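Local structure of Galactose/lactose metabolism regulatory protein GAL80 (Saccharomyces cerevisiae, 3BTV) at residues I150-L162 with H357-L371. The protein represses the galactose and lactose metabolic genes of yeast by binding the activator GAL4 and blocking its transcriptional activation when no inducing sugar is present. The protein carries 1 engineered substitution. Residues are numbered along the deposited sequence; the frame is centred on the assembly and turned at random.
Sequences IISLQGRKSPYIL and HLRNYNAIVGNIHRL
Pro159 touches two flat groups of the segment 357-371. Its CG sits over one face of the Arg370 guanidinium, toward the rim and 3.5 Å from NH1, while Leu162 CD1 meets that group at its edge, in plane. The same CG makes an off-centre CH-pi contact with Tyr361, 4.2 Å from the ring centroid, and Leu358 CD1 packs on Pro159 CB. Rigid proline suits this first turn of helix 159-169, where its missing N-H costs no helix bond.

Arg370 suits its place by serving two roles: NE donates to Lys157 O (2.8 Å) nearly on the carbonyl axis, but the bond is bent (131° at the hydrogen), and a turn at chi3 (73°) leaves the group against the proline. In the Tyr361 ring plane, the hydroxyl donates to Asn367 OD1 (2.7 Å). Tyr160, with His357 CA at its ring edge, is long enough to bring its OH to Leu358 N, which donates to it (2.8 Å); a water 2.7 Å from Tyr160 OH donates to Leu358 O.

Toward the Rossmann sheet, Ile368 CD1 presses on aliphatic Gln154 CG (3.3 Å). Branched, apolar Leu371 suits the buried strand, meeting Ile150 CG2 through CD1 and Ser152 CA through CD2. Helix 363-380 and the loop leading into it thus pack on the link from the last Rossmann strand to helix 159-169, Lys157 O being satisfied by a probably charged arginine, Asn367 OD1 by a tyrosine hydroxyl, and Tyr160 OH by a backbone N-H and water.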
loop_
_atom_site.group_PDB
_atom_site.type_symbol
_atom_site.label_atom_id
_atom_site.label_comp_id
_atom_site.label_asym_id
_atom_site.label_seq_id
_atom_site.Cartn_x
_atom_site.Cartn_y
_atom_site.Cartn_z
ATOM N N ILE B 150 -4.814 13.815 29.795
ATOM C CA ILE B 150 -3.694 13.374 28.975
ATOM C C ILE B 150 -3.980 11.962 28.470
ATOM O O ILE B 150 -4.472 11.122 29.223
ATOM C CB ILE B 150 -2.373 13.374 29.777
ATOM C CG1 ILE B 150 -2.158 14.715 30.485
ATOM C CG2 ILE B 150 -1.175 13.053 28.879
ATOM C CD1 ILE B 150 -2.263 14.659 32.024
ATOM N N ILE B 151 -3.693 11.705 27.197
ATOM C CA ILE B 151 -3.742 10.345 26.673
ATOM C C ILE B 151 -2.314 9.909 26.354
ATOM O O ILE B 151 -1.523 10.703 25.848
ATOM C CB ILE B 151 -4.624 10.227 25.395
ATOM C CG1 ILE B 151 -4.819 8.759 24.991
ATOM C CG2 ILE B 151 -4.023 11.002 24.229
ATOM C CD1 ILE B 151 -5.810 7.998 25.906
ATOM N N SER B 152 -1.989 8.654 26.638
ATOM C CA SER B 152 -0.659 8.131 26.354
ATOM C C SER B 152 -0.438 7.806 24.870
ATOM O O SER B 152 -0.274 6.643 24.493
ATOM C CB SER B 152 -0.378 6.892 27.197
ATOM O OG SER B 152 1.002 6.573 27.157
ATOM N N LEU B 153 -0.442 8.832 24.027
ATOM C CA LEU B 153 -0.010 8.676 22.635
ATOM C C LEU B 153 1.465 9.112 22.580
ATOM O O LEU B 153 1.826 10.065 21.890
ATOM C CB LEU B 153 -0.881 9.508 21.691
ATOM C CG LEU B 153 -2.325 8.998 21.497
ATOM C CD1 LEU B 153 -3.171 9.969 20.675
ATOM C CD2 LEU B 153 -2.347 7.624 20.834
ATOM N N GLN B 154 2.298 8.400 23.332
ATOM C CA GLN B 154 3.671 8.823 23.596
ATOM C C GLN B 154 4.546 8.822 22.354
ATOM O O GLN B 154 5.701 9.259 22.404
ATOM C CB GLN B 154 4.303 7.956 24.686
ATOM C CG GLN B 154 4.809 6.622 24.186
ATOM C CD GLN B 154 3.693 5.653 23.885
ATOM O OE1 GLN B 154 2.678 5.628 24.580
ATOM N NE2 GLN B 154 3.873 4.847 22.846
ATOM N N GLY B 155 3.995 8.335 21.241
ATOM C CA GLY B 155 4.692 8.363 19.967
ATOM C C GLY B 155 4.913 9.800 19.520
ATOM O O GLY B 155 5.893 10.127 18.839
ATOM N N ARG B 156 3.987 10.669 19.900
ATOM C CA ARG B 156 4.103 12.082 19.576
ATOM C C ARG B 156 5.323 12.712 20.259
ATOM O O ARG B 156 5.701 13.837 19.934
ATOM C CB ARG B 156 2.833 12.830 19.996
ATOM C CG ARG B 156 1.573 12.407 19.255
ATOM C CD ARG B 156 0.359 13.240 19.691
ATOM N NE ARG B 156 -0.709 13.147 18.697
ATOM C CZ ARG B 156 -1.553 14.130 18.406
ATOM N NH1 ARG B 156 -1.454 15.294 19.028
ATOM N NH2 ARG B 156 -2.480 13.958 17.472
ATOM N N LYS B 157 5.920 11.991 21.211
ATOM C CA LYS B 157 7.064 12.489 21.986
ATOM C C LYS B 157 8.373 11.814 21.598
ATOM O O LYS B 157 9.410 12.071 22.198
ATOM C CB LYS B 157 6.842 12.276 23.492
ATOM C CG LYS B 157 5.820 13.202 24.118
ATOM C CD LYS B 157 6.137 14.675 23.867
ATOM C CE LYS B 157 4.919 15.534 24.198
ATOM N NZ LYS B 157 5.008 16.940 23.713
ATOM N N SER B 158 8.325 10.925 20.618
ATOM C CA SER B 158 9.549 10.304 20.122
ATOM C C SER B 158 10.460 11.357 19.490
ATOM O O SER B 158 9.988 12.279 18.828
ATOM C CB SER B 158 9.230 9.232 19.086
ATOM O OG SER B 158 10.368 8.957 18.274
ATOM N N PRO B 159 11.776 11.215 19.686
ATOM C CA PRO B 159 12.694 12.198 19.104
ATOM C C PRO B 159 12.676 12.078 17.582
ATOM O O PRO B 159 12.849 13.068 16.878
ATOM C CB PRO B 159 14.067 11.778 19.660
ATOM C CG PRO B 159 13.764 10.860 20.818
ATOM C CD PRO B 159 12.480 10.181 20.460
ATOM N N TYR B 160 12.476 10.868 17.082
ATOM C CA TYR B 160 12.370 10.656 15.634
ATOM C C TYR B 160 11.147 11.327 15.018
ATOM O O TYR B 160 11.235 11.971 13.966
ATOM C CB TYR B 160 12.352 9.168 15.328
ATOM C CG TYR B 160 13.601 8.466 15.820
ATOM C CD1 TYR B 160 13.585 7.683 16.973
ATOM C CD2 TYR B 160 14.798 8.596 15.133
ATOM C CE1 TYR B 160 14.747 7.038 17.425
ATOM C CE2 TYR B 160 15.962 7.962 15.574
ATOM C CZ TYR B 160 15.936 7.195 16.721
ATOM O OH TYR B 160 17.094 6.567 17.138
ATOM N N ILE B 161 10.006 11.166 15.674
ATOM C CA ILE B 161 8.775 11.788 15.212
ATOM C C ILE B 161 8.901 13.307 15.208
ATOM O O ILE B 161 8.561 13.956 14.226
ATOM C CB ILE B 161 7.576 11.386 16.111
ATOM C CG1 ILE B 161 7.444 9.868 16.167
ATOM C CG2 ILE B 161 6.289 12.003 15.608
ATOM C CD1 ILE B 161 7.475 9.214 14.828
ATOM N N LEU B 162 9.401 13.875 16.303
ATOM C CA LEU B 162 9.511 15.330 16.391
ATOM C C LEU B 162 10.482 15.886 15.344
ATOM O O LEU B 162 10.212 16.914 14.738
ATOM C CB LEU B 162 9.928 15.752 17.804
ATOM C CG LEU B 162 8.809 15.504 18.819
ATOM C CD1 LEU B 162 9.329 15.672 20.230
ATOM C CD2 LEU B 162 7.643 16.447 18.539
ATOM N N HIS B 357 19.983 8.731 14.035
ATOM C CA HIS B 357 19.811 7.510 14.811
ATOM C C HIS B 357 20.476 7.619 16.166
ATOM O O HIS B 357 21.695 7.739 16.245
ATOM C CB HIS B 357 20.368 6.291 14.059
ATOM C CG HIS B 357 20.314 5.019 14.851
ATOM N ND1 HIS B 357 19.127 4.428 15.232
ATOM C CD2 HIS B 357 21.296 4.226 15.340
ATOM C CE1 HIS B 357 19.381 3.329 15.918
ATOM N NE2 HIS B 357 20.692 3.180 15.994
ATOM N N LEU B 358 19.664 7.579 17.222
ATOM C CA LEU B 358 20.164 7.611 18.590
ATOM C C LEU B 358 20.363 6.185 19.078
ATOM O O LEU B 358 19.414 5.497 19.457
ATOM C CB LEU B 358 19.185 8.340 19.504
ATOM C CG LEU B 358 18.629 9.681 19.031
ATOM C CD1 LEU B 358 17.450 10.093 19.900
ATOM C CD2 LEU B 358 19.711 10.754 19.052
ATOM N N ARG B 359 21.607 5.740 19.055
ATOM C CA ARG B 359 21.946 4.396 19.493
ATOM C C ARG B 359 21.750 4.289 20.998
ATOM O O ARG B 359 22.056 5.224 21.745
ATOM C CB ARG B 359 23.393 4.086 19.118
ATOM C CG ARG B 359 23.908 5.018 18.037
ATOM C CD ARG B 359 24.954 4.373 17.155
ATOM N NE ARG B 359 25.195 5.187 15.967
ATOM C CZ ARG B 359 26.106 4.915 15.041
ATOM N NH1 ARG B 359 26.879 3.843 15.152
ATOM N NH2 ARG B 359 26.245 5.719 13.999
ATOM N N ASN B 360 21.219 3.155 21.434
ATOM C CA ASN B 360 20.947 2.930 22.852
ATOM C C ASN B 360 19.793 3.773 23.391
ATOM O O ASN B 360 19.708 4.020 24.595
ATOM C CB ASN B 360 22.204 3.170 23.697
ATOM C CG ASN B 360 23.271 2.115 23.474
ATOM O OD1 ASN B 360 22.967 0.956 23.184
ATOM N ND2 ASN B 360 24.532 2.513 23.615
ATOM N N TYR B 361 18.909 4.226 22.507
ATOM C CA TYR B 361 17.707 4.905 22.973
ATOM C C TYR B 361 16.634 3.875 23.262
ATOM O O TYR B 361 16.308 3.045 22.415
ATOM C CB TYR B 361 17.198 5.941 21.964
ATOM C CG TYR B 361 15.950 6.677 22.414
ATOM C CD1 TYR B 361 15.980 7.580 23.472
ATOM C CD2 TYR B 361 14.742 6.473 21.772
ATOM C CE1 TYR B 361 14.825 8.253 23.868
ATOM C CE2 TYR B 361 13.597 7.141 22.158
ATOM C CZ TYR B 361 13.639 8.026 23.190
ATOM O OH TYR B 361 12.477 8.666 23.548
ATOM N N ASN B 362 16.102 3.922 24.476
ATOM C CA ASN B 362 15.008 3.053 24.851
ATOM C C ASN B 362 13.701 3.769 24.565
ATOM O O ASN B 362 13.250 4.587 25.364
ATOM C CB ASN B 362 15.116 2.708 26.332
ATOM C CG ASN B 362 14.205 1.577 26.734
ATOM O OD1 ASN B 362 13.244 1.246 26.031
ATOM N ND2 ASN B 362 14.500 0.971 27.874
ATOM N N ALA B 363 13.109 3.478 23.411
ATOM C CA ALA B 363 11.926 4.196 22.969
ATOM C C ALA B 363 10.797 3.958 23.944
ATOM O O ALA B 363 10.029 4.867 24.263
ATOM C CB ALA B 363 11.518 3.737 21.580
ATOM N N ILE B 364 10.709 2.716 24.405
ATOM C CA ILE B 364 9.673 2.281 25.336
ATOM C C ILE B 364 9.526 3.222 26.524
ATOM O O ILE B 364 8.460 3.804 26.751
ATOM C CB ILE B 364 10.008 0.894 25.889
ATOM C CG1 ILE B 364 10.295 -0.073 24.740
ATOM C CG2 ILE B 364 8.881 0.392 26.774
ATOM C CD1 ILE B 364 11.029 -1.324 25.172
ATOM N N VAL B 365 10.610 3.364 27.275
ATOM C CA VAL B 365 10.629 4.216 28.453
ATOM C C VAL B 365 10.908 5.664 28.069
ATOM O O VAL B 365 10.344 6.591 28.644
ATOM C CB VAL B 365 11.690 3.734 29.467
ATOM C CG1 VAL B 365 11.445 2.286 29.822
ATOM C CG2 VAL B 365 13.086 3.894 28.895
ATOM N N GLY B 366 11.791 5.848 27.094
ATOM C CA GLY B 366 12.123 7.174 26.612
ATOM C C GLY B 366 10.887 7.968 26.229
ATOM O O GLY B 366 10.681 9.085 26.703
ATOM N N ASN B 367 10.052 7.397 25.371
ATOM C CA ASN B 367 8.904 8.139 24.882
ATOM C C ASN B 367 7.962 8.526 26.008
ATOM O O ASN B 367 7.525 9.676 26.087
ATOM C CB ASN B 367 8.188 7.377 23.771
ATOM C CG ASN B 367 9.052 7.236 22.537
ATOM O OD1 ASN B 367 10.120 7.829 22.466
ATOM N ND2 ASN B 367 8.591 6.460 21.556
ATOM N N ILE B 368 7.664 7.578 26.892
ATOM C CA ILE B 368 6.816 7.884 28.042
ATOM C C ILE B 368 7.493 8.911 28.947
ATOM O O ILE B 368 6.833 9.756 29.550
ATOM C CB ILE B 368 6.452 6.628 28.875
ATOM C CG1 ILE B 368 5.306 5.852 28.218
ATOM C CG2 ILE B 368 6.020 7.035 30.265
ATOM C CD1 ILE B 368 5.714 5.100 26.973
ATOM N N HIS B 369 8.817 8.846 29.027
ATOM C CA HIS B 369 9.549 9.773 29.878
ATOM C C HIS B 369 9.357 11.189 29.365
ATOM O O HIS B 369 9.111 12.118 30.135
ATOM C CB HIS B 369 11.039 9.434 29.893
ATOM C CG HIS B 369 11.843 10.316 30.799
ATOM N ND1 HIS B 369 12.534 11.419 30.347
ATOM C CD2 HIS B 369 12.050 10.264 32.137
ATOM C CE1 HIS B 369 13.140 12.005 31.365
ATOM N NE2 HIS B 369 12.861 11.325 32.461
ATOM N N ARG B 370 9.463 11.336 28.050
ATOM C CA ARG B 370 9.404 12.642 27.408
ATOM C C ARG B 370 7.994 13.205 27.478
ATOM O O ARG B 370 7.792 14.419 27.429
ATOM C CB ARG B 370 9.910 12.555 25.959
ATOM C CG ARG B 370 11.435 12.457 25.869
ATOM C CD ARG B 370 11.925 11.973 24.509
ATOM N NE ARG B 370 11.780 12.986 23.461
ATOM C CZ ARG B 370 12.793 13.634 22.885
ATOM N NH1 ARG B 370 14.052 13.383 23.238
ATOM N NH2 ARG B 370 12.544 14.534 21.944
ATOM N N LEU B 371 7.017 12.314 27.604
ATOM C CA LEU B 371 5.632 12.731 27.809
ATOM C C LEU B 371 5.466 13.357 29.203
ATOM O O LEU B 371 4.887 14.434 29.352
ATOM C CB LEU B 371 4.687 11.537 27.641
ATOM C CG LEU B 371 3.205 11.788 27.917
ATOM C CD1 LEU B 371 2.707 12.997 27.129
ATOM C CD2 LEU B 371 2.392 10.539 27.587
HETATM O O HOH W 1 16.498 4.314 18.587
#